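Local coordinates for NAD-dependent epimerase/dehydratase (Veillonella parvula, PDB 4HNG), which probably binds a dinucleotide cofactor such as NAD(P) in a Rossmann-type domain and may act as an epimerase or dehydratase, at residues H32-G37 / R53-E58. Sequence-based numbering, arbitrary orientation.
Sequences HITLYG and RVTVIE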
ATOM      1  N   HIS A  32      -1.539 -14.699 -10.068  1.00 35.92           N
ATOM      2  CA  HIS A  32      -2.046 -15.537  -8.994  1.00 33.63           C
ATOM      3  C   HIS A  32      -1.918 -14.771  -7.691  1.00 33.61           C
ATOM      4  O   HIS A  32      -0.826 -14.357  -7.309  1.00 35.10           O
ATOM      5  CB  HIS A  32      -1.267 -16.851  -8.908  1.00 33.39           C
ATOM      6  CG  HIS A  32      -1.614 -17.829  -9.983  1.00 46.68           C
ATOM      7  ND1 HIS A  32      -1.558 -17.513 -11.323  1.00 57.00           N
ATOM      8  CD2 HIS A  32      -2.029 -19.116  -9.917  1.00 52.11           C
ATOM      9  CE1 HIS A  32      -1.919 -18.564 -12.037  1.00 59.11           C
ATOM     10  NE2 HIS A  32      -2.211 -19.551 -11.207  1.00 62.48           N
ATOM     11  N   ILE A  33      -3.040 -14.596  -7.005  1.00 29.26           N
ATOM     12  CA  ILE A  33      -3.114 -13.702  -5.858  1.00 26.45           C
ATOM     13  C   ILE A  33      -3.311 -14.464  -4.553  1.00 32.81           C
ATOM     14  O   ILE A  33      -4.185 -15.324  -4.440  1.00 31.12           O
ATOM     15  CB  ILE A  33      -4.261 -12.686  -6.042  1.00 29.98           C
ATOM     16  CG1 ILE A  33      -4.075 -11.919  -7.354  1.00 30.03           C
ATOM     17  CG2 ILE A  33      -4.347 -11.742  -4.856  1.00 29.82           C
ATOM     18  CD1 ILE A  33      -5.299 -11.143  -7.767  1.00 38.26           C
ATOM     19  N   THR A  34      -2.471 -14.154  -3.574  1.00 28.00           N
ATOM     20  CA  THR A  34      -2.625 -14.680  -2.226  1.00 25.51           C
ATOM     21  C   THR A  34      -3.025 -13.542  -1.294  1.00 28.09           C
ATOM     22  O   THR A  34      -2.336 -12.513  -1.213  1.00 28.22           O
ATOM     23  CB  THR A  34      -1.324 -15.366  -1.742  1.00 26.00           C
ATOM     24  OG1 THR A  34      -1.048 -16.488  -2.588  1.00 29.02           O
ATOM     25  CG2 THR A  34      -1.466 -15.848  -0.312  1.00 28.39           C
ATOM     26  N   LEU A  35      -4.151 -13.720  -0.616  1.00 28.36           N
ATOM     27  CA  LEU A  35      -4.697 -12.716   0.294  1.00 25.96           C
ATOM     28  C   LEU A  35      -4.446 -13.154   1.719  1.00 33.75           C
ATOM     29  O   LEU A  35      -4.762 -14.284   2.089  1.00 31.88           O
ATOM     30  CB  LEU A  35      -6.202 -12.550   0.074  1.00 28.76           C
ATOM     31  CG  LEU A  35      -6.617 -12.204  -1.358  1.00 29.18           C
ATOM     32  CD1 LEU A  35      -8.117 -12.050  -1.499  1.00 32.00           C
ATOM     33  CD2 LEU A  35      -5.884 -10.940  -1.799  1.00 30.55           C
ATOM     34  N   TYR A  36      -3.891 -12.255   2.521  1.00 28.84           N
ATOM     35  CA  TYR A  36      -3.582 -12.556   3.910  1.00 27.79           C
ATOM     36  C   TYR A  36      -4.173 -11.497   4.819  1.00 31.32           C
ATOM     37  O   TYR A  36      -4.101 -10.303   4.517  1.00 32.03           O
ATOM     38  CB  TYR A  36      -2.070 -12.643   4.130  1.00 26.60           C
ATOM     39  CG  TYR A  36      -1.694 -13.085   5.533  1.00 33.81           C
ATOM     40  CD1 TYR A  36      -1.748 -14.427   5.892  1.00 33.67           C
ATOM     41  CD2 TYR A  36      -1.301 -12.164   6.501  1.00 32.14           C
ATOM     42  CE1 TYR A  36      -1.418 -14.842   7.169  1.00 35.96           C
ATOM     43  CE2 TYR A  36      -0.962 -12.575   7.790  1.00 29.98           C
ATOM     44  CZ  TYR A  36      -1.027 -13.916   8.110  1.00 34.40           C
ATOM     45  OH  TYR A  36      -0.694 -14.341   9.371  1.00 35.76           O
ATOM     46  N   GLY A  37      -4.728 -11.944   5.941  1.00 30.34           N
ATOM     47  CA  GLY A  37      -5.372 -11.059   6.895  1.00 27.80           C
ATOM     48  C   GLY A  37      -6.326 -11.791   7.810  1.00 33.84           C
ATOM     49  O   GLY A  37      -6.514 -13.001   7.681  1.00 39.29           O
ATOM     50  N   ARG A  53      -7.709 -18.118  -9.238  1.00 46.17           N
ATOM     51  CA  ARG A  53      -6.425 -17.444  -9.092  1.00 40.82           C
ATOM     52  C   ARG A  53      -6.252 -16.782  -7.729  1.00 42.27           C
ATOM     53  O   ARG A  53      -5.240 -16.124  -7.483  1.00 41.05           O
ATOM     54  CB  ARG A  53      -6.231 -16.413 -10.202  1.00 42.31           C
ATOM     55  CG  ARG A  53      -6.125 -17.027 -11.585  1.00 47.31           C
ATOM     56  CD  ARG A  53      -5.609 -16.019 -12.598  1.00 58.78           C
ATOM     57  NE  ARG A  53      -6.671 -15.171 -13.125  1.00 60.70           N
ATOM     58  CZ  ARG A  53      -6.805 -13.870 -12.880  1.00 60.35           C
ATOM     59  NH1 ARG A  53      -7.818 -13.212 -13.429  1.00 63.26           N
ATOM     60  NH2 ARG A  53      -5.938 -13.220 -12.101  1.00 47.39           N
ATOM     61  N   VAL A  54      -7.234 -16.955  -6.847  1.00 34.81           N
ATOM     62  CA  VAL A  54      -7.150 -16.409  -5.496  1.00 34.34           C
ATOM     63  C   VAL A  54      -6.927 -17.497  -4.451  1.00 33.84           C
ATOM     64  O   VAL A  54      -7.634 -18.506  -4.423  1.00 36.74           O
ATOM     65  CB  VAL A  54      -8.412 -15.599  -5.131  1.00 36.91           C
ATOM     66  CG1 VAL A  54      -8.377 -15.158  -3.668  1.00 33.95           C
ATOM     67  CG2 VAL A  54      -8.560 -14.406  -6.061  1.00 35.71           C
ATOM     68  N   THR A  55      -5.928 -17.281  -3.602  1.00 34.50           N
ATOM     69  CA  THR A  55      -5.699 -18.123  -2.439  1.00 37.78           C
ATOM     70  C   THR A  55      -5.881 -17.284  -1.182  1.00 31.51           C
ATOM     71  O   THR A  55      -5.295 -16.208  -1.054  1.00 32.60           O
ATOM     72  CB  THR A  55      -4.284 -18.728  -2.456  1.00 36.83           C
ATOM     73  OG1 THR A  55      -4.165 -19.608  -3.580  1.00 40.36           O
ATOM     74  CG2 THR A  55      -4.020 -19.509  -1.182  1.00 40.92           C
ATOM     75  N   VAL A  56      -6.707 -17.763  -0.262  1.00 35.61           N
ATOM     76  CA  VAL A  56      -6.966 -17.041   0.979  1.00 33.51           C
ATOM     77  C   VAL A  56      -6.282 -17.708   2.173  1.00 34.24           C
ATOM     78  O   VAL A  56      -6.475 -18.898   2.424  1.00 38.68           O
ATOM     79  CB  VAL A  56      -8.474 -16.929   1.256  1.00 38.71           C
ATOM     80  CG1 VAL A  56      -8.725 -16.322   2.628  1.00 41.61           C
ATOM     81  CG2 VAL A  56      -9.158 -16.108   0.164  1.00 40.54           C
ATOM     82  N   ILE A  57      -5.486 -16.935   2.899  1.00 36.21           N
ATOM     83  CA  ILE A  57      -4.868 -17.403   4.132  1.00 34.51           C
ATOM     84  C   ILE A  57      -5.236 -16.440   5.253  1.00 40.71           C
ATOM     85  O   ILE A  57      -4.997 -15.233   5.151  1.00 34.27           O
ATOM     86  CB  ILE A  57      -3.335 -17.498   4.002  1.00 35.54           C
ATOM     87  CG1 ILE A  57      -2.962 -18.489   2.897  1.00 38.24           C
ATOM     88  CG2 ILE A  57      -2.704 -17.914   5.329  1.00 35.56           C
ATOM     89  CD1 ILE A  57      -1.515 -18.448   2.497  1.00 36.89           C
ATOM     90  N   GLU A  58      -5.811 -16.976   6.323  1.00 42.07           N
ATOM     91  CA  GLU A  58      -6.262 -16.152   7.440  1.00 42.05           C
ATOM     92  C   GLU A  58      -5.241 -16.141   8.570  1.00 44.98           C
ATOM     93  O   GLU A  58      -4.722 -17.185   8.964  1.00 47.30           O
ATOM     94  CB  GLU A  58      -7.631 -16.631   7.936  1.00 44.20           C
ATOM     95  CG  GLU A  58      -8.713 -16.527   6.867  1.00 43.97           C
ATOM     96  CD  GLU A  58     -10.086 -16.917   7.363  1.00 59.18           C
ATOM     97  OE1 GLU A  58     -10.183 -17.837   8.203  1.00 63.15           O
ATOM     98  OE2 GLU A  58     -11.075 -16.301   6.906  1.00 59.22           O
TER
HETATM   99  O   HOH W   1      -3.500 -18.135  -5.901  1.00 38.10           O
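Y36 turns CG away from its own backbone N (chi1 -174°), which swings the ring across beside I57. I57 holds CG2 in the same anti position, with CG1 beside its N at chi1 -61°. The branch methyl therefore meets the ring: CG2 of I57 lies 3.7 Å from CD1 of Y36. CB of I57 sits at the ring edge, in the ring plane. CD1 of I57 reaches back to CG2 of T34, 3.8 Å away. Beyond the contact, the Y36 ring packs on helix 64-71 and its OH is hydrogen-bonded to S60 O. With an alanine here, the I57 methyl would probably lose its aromatic neighbour and S60 O this hydroxyl partner. On the face opposite T34, Y36 and I57, CD1 of L35 touches CG1 of V54 at 3.8 Å. The backbones pair in parallel. I33 N donates to R53 O at 2.7 Å, and T55 N donates to I33 O. L35 N then donates to T55 O, and I57 N to L35 O, both nearly straight. The last bond, G37 N to I57 O, is weak at 3.4 Å. A water donates to I33 O and also bonds T55 OG1, 2.8 Å away. R53 reaches back to L26 O and M31 O with its guanidinium group, while E58 OE2 accepts from K41 N. Strand 32-37 lies between strands 7-11 and 54-58, and the helical connection through 40-49 makes the pair a parallel beta-alpha-beta crossover of the Rossmann fold.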